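PDB 4JGI: putative uncharacterized protein from Desulfitobacterium hafniense, which binds methylcobalamin through a Rossmann-like domain and probably serves as the corrinoid carrier of an O-demethylase system. Local coordinates for residues K91-V97 with P141-S147; K106-R110 with F121-I125; A115-E119 with C206-V210. One frame throughout, in Å; residues are numbered along the deposited sequence.

Contact 1: K91-V97 with P141-S147; sequences KIVLATV and PEIVGLS
Val93 and Gly145 mark the middle of a parallel strand pair, 91-96 beside 143-147, whose axes run nearly parallel, crossing at 19° and approaching to 4.7 Å. The ladder runs as parallel strands require, each odd residue from Lys91 to Ala95 giving its carbonyl to the second strand. Gly145 N to Val93 O is the shortest backbone rung at 2.8 Å, nearly straight at 166°. The packing is tight here because Gly145 has no side chain: Leu94, with CG anti to the backbone N, lays CD1 over the glycine carbonyl, 3.5 Å from Gly145 O. On the same face Ile92 and Ile143 lie side by side and point the same way. The other face carries Val93, whose CG2 rests 3.7 Å from Pro141 CG, and Leu146, whose CB is met at 3.9 Å by Val97 CG1, the two side chains crossing at about a right angle. The partly exposed end is looser and polar. Glu142 folds back through a bend at chi2 (67°), and its OE1 accepts from Lys91 N at 2.8 Å on the anti side, whereas the Lys91 amine turns away to Glu119. At the opposite end Thr96 OG1 bonds to the His102 carbonyl and Ser147 OG to the cobalamin. This pairs the middle strand, 143-147, with its neighbour 91-96 in a Rossmann-like B12-binding domain, with the cofactor at the C-terminal ends of its parallel strands.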
# COMPACT_ATOMS: atom_id res chain seq x y z
N LYS A 91 6.36 3.79 -8.11
CA LYS A 91 5.34 3.13 -8.91
C LYS A 91 5.16 1.71 -8.45
O LYS A 91 6.11 1.02 -8.16
CB LYS A 91 5.72 3.14 -10.36
CG LYS A 91 5.80 4.48 -11.07
CD LYS A 91 6.35 4.26 -12.51
CE LYS A 91 7.07 5.50 -12.99
NZ LYS A 91 6.12 6.62 -13.15
N ILE A 92 3.90 1.28 -8.37
CA ILE A 92 3.52 -0.06 -8.05
C ILE A 92 2.63 -0.64 -9.13
O ILE A 92 1.67 0.04 -9.55
CB ILE A 92 2.70 -0.17 -6.76
CG1 ILE A 92 3.45 0.42 -5.59
CG2 ILE A 92 2.38 -1.62 -6.48
CD1 ILE A 92 2.74 0.42 -4.26
N VAL A 93 2.98 -1.82 -9.68
CA VAL A 93 2.09 -2.53 -10.56
C VAL A 93 1.40 -3.56 -9.69
O VAL A 93 2.08 -4.35 -9.00
CB VAL A 93 2.84 -3.19 -11.75
CG1 VAL A 93 1.95 -4.17 -12.46
CG2 VAL A 93 3.38 -2.15 -12.71
N LEU A 94 0.09 -3.54 -9.68
CA LEU A 94 -0.75 -4.28 -8.71
C LEU A 94 -1.74 -5.15 -9.43
O LEU A 94 -2.39 -4.68 -10.34
CB LEU A 94 -1.46 -3.27 -7.81
CG LEU A 94 -2.41 -3.78 -6.71
CD1 LEU A 94 -1.62 -4.65 -5.71
CD2 LEU A 94 -3.09 -2.62 -5.97
N ALA A 95 -1.91 -6.42 -9.04
CA ALA A 95 -2.87 -7.32 -9.67
C ALA A 95 -3.30 -8.39 -8.77
O ALA A 95 -2.52 -8.88 -7.93
CB ALA A 95 -2.15 -8.00 -10.85
N THR A 96 -4.55 -8.81 -8.93
CA THR A 96 -4.98 -10.06 -8.46
C THR A 96 -4.69 -11.05 -9.61
O THR A 96 -5.08 -10.81 -10.74
CB THR A 96 -6.45 -10.05 -8.03
OG1 THR A 96 -6.63 -9.24 -6.83
CG2 THR A 96 -6.95 -11.46 -7.81
N VAL A 97 -3.93 -12.09 -9.31
CA VAL A 97 -3.33 -12.93 -10.32
C VAL A 97 -4.30 -13.95 -10.93
O VAL A 97 -5.35 -14.21 -10.44
CB VAL A 97 -2.15 -13.68 -9.70
CG1 VAL A 97 -1.06 -12.73 -9.25
CG2 VAL A 97 -2.54 -14.66 -8.61
N PRO A 141 8.22 -0.30 -12.77
CA PRO A 141 7.90 0.05 -11.40
C PRO A 141 8.97 -0.33 -10.43
O PRO A 141 9.74 -1.26 -10.65
CB PRO A 141 6.70 -0.85 -11.11
CG PRO A 141 6.97 -2.09 -11.93
CD PRO A 141 7.52 -1.54 -13.22
N GLU A 142 8.95 0.32 -9.29
CA GLU A 142 9.77 -0.10 -8.14
C GLU A 142 9.30 -1.39 -7.47
O GLU A 142 10.08 -2.16 -6.89
CB GLU A 142 9.75 1.00 -7.10
CG GLU A 142 10.57 2.27 -7.37
CD GLU A 142 10.18 3.22 -8.52
OE1 GLU A 142 9.04 3.34 -8.96
OE2 GLU A 142 11.11 3.90 -9.02
N ILE A 143 7.98 -1.58 -7.47
CA ILE A 143 7.27 -2.65 -6.74
C ILE A 143 6.22 -3.32 -7.61
O ILE A 143 5.50 -2.63 -8.38
CB ILE A 143 6.58 -2.09 -5.48
CG1 ILE A 143 7.60 -1.38 -4.58
CG2 ILE A 143 5.84 -3.20 -4.72
CD1 ILE A 143 7.04 -0.51 -3.46
N VAL A 144 6.17 -4.63 -7.52
CA VAL A 144 5.08 -5.43 -8.05
C VAL A 144 4.34 -6.05 -6.88
O VAL A 144 4.96 -6.68 -6.03
CB VAL A 144 5.55 -6.52 -8.99
CG1 VAL A 144 4.36 -7.37 -9.49
CG2 VAL A 144 6.24 -5.90 -10.18
N GLY A 145 3.03 -5.78 -6.79
CA GLY A 145 2.19 -6.34 -5.71
C GLY A 145 1.18 -7.30 -6.31
O GLY A 145 0.48 -6.96 -7.29
N LEU A 146 1.14 -8.49 -5.75
CA LEU A 146 0.36 -9.58 -6.23
C LEU A 146 -0.59 -10.07 -5.12
O LEU A 146 -0.15 -10.33 -3.99
CB LEU A 146 1.19 -10.77 -6.68
CG LEU A 146 2.27 -10.45 -7.72
CD1 LEU A 146 3.17 -11.66 -7.97
CD2 LEU A 146 1.73 -9.91 -8.97
N SER A 147 -1.87 -10.19 -5.47
CA SER A 147 -2.94 -10.70 -4.59
C SER A 147 -3.46 -12.06 -5.06
O SER A 147 -3.65 -12.24 -6.23
CB SER A 147 -4.09 -9.64 -4.51
OG SER A 147 -5.05 -9.95 -3.48

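Contact 2: K106-R110 with F121-I125; sequences KNIFR and FDLGI
Asp122, Lys106 and Arg110 carry this contact: one carboxylate of the segment 121-125 receives two cations from helix 104-115. Lys106 and Arg110 stand one turn apart, as the backbone bond from Arg110 N to Lys106 O confirms, and both direct their CB toward the strand. Lys106 starts extended and then bends at chi3 and chi4, which curls its amine round to Asp122. Its NZ meets Asp122 OD1 at 2.8 Å on the syn side, 19° out of the carboxylate plane. Alongside, Lys106 CE rests 3.5 Å from Gly124 O, and the amine also donates to Asn107 OD1 at 3.0 Å. Arg110 bends at chi3 and brings NH1 to Asp122 OD2 at 2.8 Å, again on the syn side. That oxygen lies practically in the guanidinium plane, yet the two flat groups are turned 59° against each other, which makes this a single-point salt bridge instead of a two-pronged, coplanar one. Asn107 OD1 sits above one face of the guanidinium without bonding to it. Asp122 is itself held by the chain: Gly124 N donates to OD1 at 3.1 Å, closing an Asx turn, and comes from the face of the carboxylate opposite to that used by Lys106 NZ. Leu94 of the adjoining strand packs against the stems of both cations. With two cations and a backbone amide sharing its oxygens, Asp122 is likely to remain ionised; the network ties helix 104-115 to the strand that follows it, and the carboxylate offsets one of the two positive charges, so the trio probably stays net positive.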
# COMPACT_ATOMS: atom_id res chain seq x y z
N LYS A 106 -7.08 -6.35 -2.11
CA LYS A 106 -6.18 -5.64 -3.05
C LYS A 106 -6.61 -4.21 -3.12
O LYS A 106 -5.77 -3.32 -3.18
CB LYS A 106 -6.28 -6.33 -4.43
CG LYS A 106 -5.49 -5.57 -5.51
CD LYS A 106 -5.58 -6.20 -6.86
CE LYS A 106 -6.98 -6.09 -7.54
NZ LYS A 106 -7.50 -4.82 -8.04
N ASN A 107 -7.92 -3.97 -3.19
CA ASN A 107 -8.38 -2.59 -3.34
C ASN A 107 -8.20 -1.72 -2.08
O ASN A 107 -8.06 -0.51 -2.16
CB ASN A 107 -9.80 -2.61 -3.86
CG ASN A 107 -9.90 -3.08 -5.26
OD1 ASN A 107 -8.95 -3.16 -5.96
ND2 ASN A 107 -11.10 -3.34 -5.69
N ILE A 108 -8.28 -2.34 -0.90
CA ILE A 108 -7.91 -1.68 0.35
C ILE A 108 -6.46 -1.22 0.30
O ILE A 108 -6.14 -0.07 0.56
CB ILE A 108 -8.22 -2.56 1.59
CG1 ILE A 108 -9.70 -2.80 1.69
CG2 ILE A 108 -7.65 -1.95 2.82
CD1 ILE A 108 -10.10 -3.77 2.80
N PHE A 109 -5.58 -2.10 -0.13
CA PHE A 109 -4.20 -1.74 -0.33
C PHE A 109 -4.01 -0.68 -1.38
O PHE A 109 -3.26 0.26 -1.13
CB PHE A 109 -3.40 -3.00 -0.62
CG PHE A 109 -1.96 -2.70 -0.96
CD1 PHE A 109 -1.04 -2.35 0.05
CD2 PHE A 109 -1.52 -2.71 -2.25
CE1 PHE A 109 0.28 -1.98 -0.28
CE2 PHE A 109 -0.21 -2.39 -2.55
CZ PHE A 109 0.70 -2.04 -1.57
N ARG A 110 -4.69 -0.78 -2.51
CA ARG A 110 -4.60 0.21 -3.54
C ARG A 110 -4.94 1.58 -2.98
O ARG A 110 -4.24 2.58 -3.23
CB ARG A 110 -5.58 -0.16 -4.70
CG ARG A 110 -5.59 0.86 -5.80
CD ARG A 110 -6.70 0.55 -6.77
NE ARG A 110 -8.03 0.67 -6.16
CZ ARG A 110 -9.17 0.17 -6.65
NH1 ARG A 110 -9.21 -0.64 -7.68
NH2 ARG A 110 -10.31 0.41 -5.98
N PHE A 121 -0.59 1.25 -10.68
CA PHE A 121 -1.14 0.69 -11.92
C PHE A 121 -1.91 -0.60 -11.56
O PHE A 121 -1.32 -1.68 -11.38
CB PHE A 121 -0.09 0.43 -12.94
CG PHE A 121 0.74 1.63 -13.28
CD1 PHE A 121 1.84 2.01 -12.54
CD2 PHE A 121 0.39 2.42 -14.40
CE1 PHE A 121 2.58 3.13 -12.84
CE2 PHE A 121 1.11 3.58 -14.71
CZ PHE A 121 2.23 3.90 -13.92
N ASP A 122 -3.23 -0.43 -11.35
CA ASP A 122 -4.09 -1.52 -11.02
C ASP A 122 -4.57 -2.28 -12.22
O ASP A 122 -5.30 -1.70 -13.07
CB ASP A 122 -5.24 -1.00 -10.16
CG ASP A 122 -6.26 -2.06 -9.83
OD1 ASP A 122 -5.91 -3.25 -9.74
OD2 ASP A 122 -7.44 -1.63 -9.54
N LEU A 123 -4.12 -3.52 -12.36
CA LEU A 123 -4.43 -4.31 -13.52
C LEU A 123 -5.75 -5.11 -13.35
O LEU A 123 -6.23 -5.77 -14.26
CB LEU A 123 -3.30 -5.28 -13.87
CG LEU A 123 -1.97 -4.56 -14.20
CD1 LEU A 123 -0.92 -5.57 -14.48
CD2 LEU A 123 -2.13 -3.81 -15.50
N GLY A 124 -6.33 -5.07 -12.16
CA GLY A 124 -7.60 -5.74 -11.88
C GLY A 124 -7.49 -7.18 -11.42
O GLY A 124 -6.55 -7.52 -10.71
N ILE A 125 -8.40 -8.05 -11.83
CA ILE A 125 -8.45 -9.48 -11.37
C ILE A 125 -8.12 -10.51 -12.46
O ILE A 125 -8.27 -10.14 -13.66
CB ILE A 125 -9.80 -9.80 -10.71
CG1 ILE A 125 -10.96 -9.62 -11.68
CG2 ILE A 125 -10.05 -8.84 -9.56
CD1 ILE A 125 -12.29 -9.97 -11.10

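Contact 3: A115-E119 with C206-V210; sequences ASGFE and CQRWV
The backbones stay well apart, Ser116 and Gln207 being nearest with CA atoms 8.4 Å from each other, so side chains from the turn 115-119 and the last turn of helix 199-209 bridge the gap. The turn is a Schellman motif, in which Gly117, at positive phi, ends helix 104-115. Beyond it Phe118 projects toward the second helix, and its ring tip meets three residues obliquely: CZ lies 3.8 Å from Cys206 CB and 3.6 Å from Gln207 OE1, and CE2 lies 3.8 Å from Val210 CG2. Phe118 and Val210 approach from opposite directions. Gln207 reaches the ring because its chain bends at chi2 (-75°), laying the amide obliquely across the ring end with the two planes 52° apart. The other end of the amide, NE2, makes a weak bond to Ser116 O (3.2 Å, 127° at the hydrogen), while a water accepts from NE2 at 3.0 Å and donates to Ser116 OG at 2.8 Å. Ser116 OG also bonds to the Met112 carbonyl, back in its own helix. Apolar contacts from Cys206 and Val210 and the Gln207 amide thus share the ring end, while NE2 and the water reach Ser116. Behind the ring, Ile143 of strand 143-147 touches Phe118, Cys206 and Val210 together, placing both segments over one face of the sheet, while Leu70 of helix 60-77 packs on Ser116.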
# COMPACT_ATOMS: atom_id res chain seq x y z
N ALA A 115 -3.02 6.89 -1.34
CA ALA A 115 -3.03 7.91 -0.33
C ALA A 115 -1.66 8.17 0.27
O ALA A 115 -1.46 9.20 0.88
CB ALA A 115 -3.99 7.53 0.78
N SER A 116 -0.72 7.23 0.11
CA SER A 116 0.61 7.32 0.62
C SER A 116 1.59 7.75 -0.42
O SER A 116 2.79 7.69 -0.15
CB SER A 116 1.04 5.96 1.08
OG SER A 116 0.25 5.53 2.19
N GLY A 117 1.10 8.26 -1.54
CA GLY A 117 1.90 8.87 -2.59
C GLY A 117 2.47 7.96 -3.62
O GLY A 117 3.34 8.39 -4.40
N PHE A 118 1.96 6.71 -3.72
CA PHE A 118 2.45 5.86 -4.78
C PHE A 118 1.60 6.05 -6.04
O PHE A 118 0.38 6.27 -5.94
CB PHE A 118 2.40 4.38 -4.41
CG PHE A 118 3.36 3.94 -3.34
CD1 PHE A 118 3.02 4.04 -2.01
CD2 PHE A 118 4.64 3.51 -3.66
CE1 PHE A 118 3.90 3.68 -1.02
CE2 PHE A 118 5.54 3.16 -2.63
CZ PHE A 118 5.17 3.28 -1.32
N GLU A 119 2.18 5.90 -7.22
CA GLU A 119 1.43 5.79 -8.48
C GLU A 119 1.15 4.30 -8.69
O GLU A 119 2.10 3.48 -8.75
CB GLU A 119 2.22 6.32 -9.63
CG GLU A 119 1.48 6.15 -10.96
CD GLU A 119 2.14 6.87 -12.13
OE1 GLU A 119 3.37 7.05 -12.10
OE2 GLU A 119 1.39 7.17 -13.13
N CYS A 206 6.38 -1.17 1.81
CA CYS A 206 6.65 -0.52 0.56
C CYS A 206 7.34 0.85 0.76
O CYS A 206 8.26 1.23 0.02
CB CYS A 206 5.34 -0.33 -0.20
SG CYS A 206 4.63 -1.85 -0.91
N GLN A 207 6.89 1.54 1.78
CA GLN A 207 7.55 2.82 2.15
C GLN A 207 9.03 2.65 2.54
O GLN A 207 9.86 3.46 2.12
CB GLN A 207 6.80 3.52 3.25
CG GLN A 207 5.47 4.11 2.83
CD GLN A 207 5.52 5.41 1.99
OE1 GLN A 207 6.40 5.65 1.16
NE2 GLN A 207 4.51 6.25 2.19
N ARG A 208 9.35 1.56 3.23
CA ARG A 208 10.72 1.24 3.56
C ARG A 208 11.55 0.98 2.32
O ARG A 208 12.73 1.36 2.26
CB ARG A 208 10.82 0.06 4.55
CG ARG A 208 10.26 0.36 5.94
CD ARG A 208 10.20 -0.79 6.87
NE ARG A 208 10.00 -0.27 8.24
CZ ARG A 208 10.41 -0.89 9.36
NH1 ARG A 208 10.84 -2.14 9.27
NH2 ARG A 208 10.31 -0.30 10.58
N TRP A 209 10.98 0.28 1.31
CA TRP A 209 11.74 0.05 0.08
C TRP A 209 12.05 1.27 -0.79
O TRP A 209 13.03 1.29 -1.53
CB TRP A 209 10.90 -0.93 -0.71
CG TRP A 209 10.94 -2.34 -0.23
CD1 TRP A 209 11.93 -2.98 0.49
CD2 TRP A 209 9.98 -3.34 -0.54
NE1 TRP A 209 11.62 -4.29 0.66
CE2 TRP A 209 10.41 -4.54 0.04
CE3 TRP A 209 8.73 -3.34 -1.21
CZ2 TRP A 209 9.70 -5.73 -0.04
CZ3 TRP A 209 8.05 -4.52 -1.30
CH2 TRP A 209 8.52 -5.71 -0.78
N VAL A 210 11.22 2.29 -0.73
CA VAL A 210 11.39 3.42 -1.60
C VAL A 210 12.00 4.62 -0.89
O VAL A 210 12.12 4.59 0.32
CB VAL A 210 10.10 3.73 -2.40
CG1 VAL A 210 9.62 2.45 -3.04
CG2 VAL A 210 8.98 4.32 -1.57
O HOH W 1 2.29 5.74 4.07

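All three contacts build on the same five-stranded parallel sheet, of order 2-1-3-4-5. Contact 1 joins its inner strands 91-96 and 143-147; contact 2, about 8 Å away centre to centre, lies on the neighbouring edge strand 119-122 and the helix 104-115 that precedes it, completing a beta-alpha-beta unit. Contact 2 falls between the two segments of contact 1 in sequence, whereas contact 3 alternates with both, bringing the C-terminal helix 199-209 back to the turn before strand 119-122. The centre of contact 3 is about 12 Å from that of contact 1 and about 14 Å from that of contact 2. Phe109 touches Cys206 and the cobalamin, so helices 104-115 and 199-209 meet beside the cofactor.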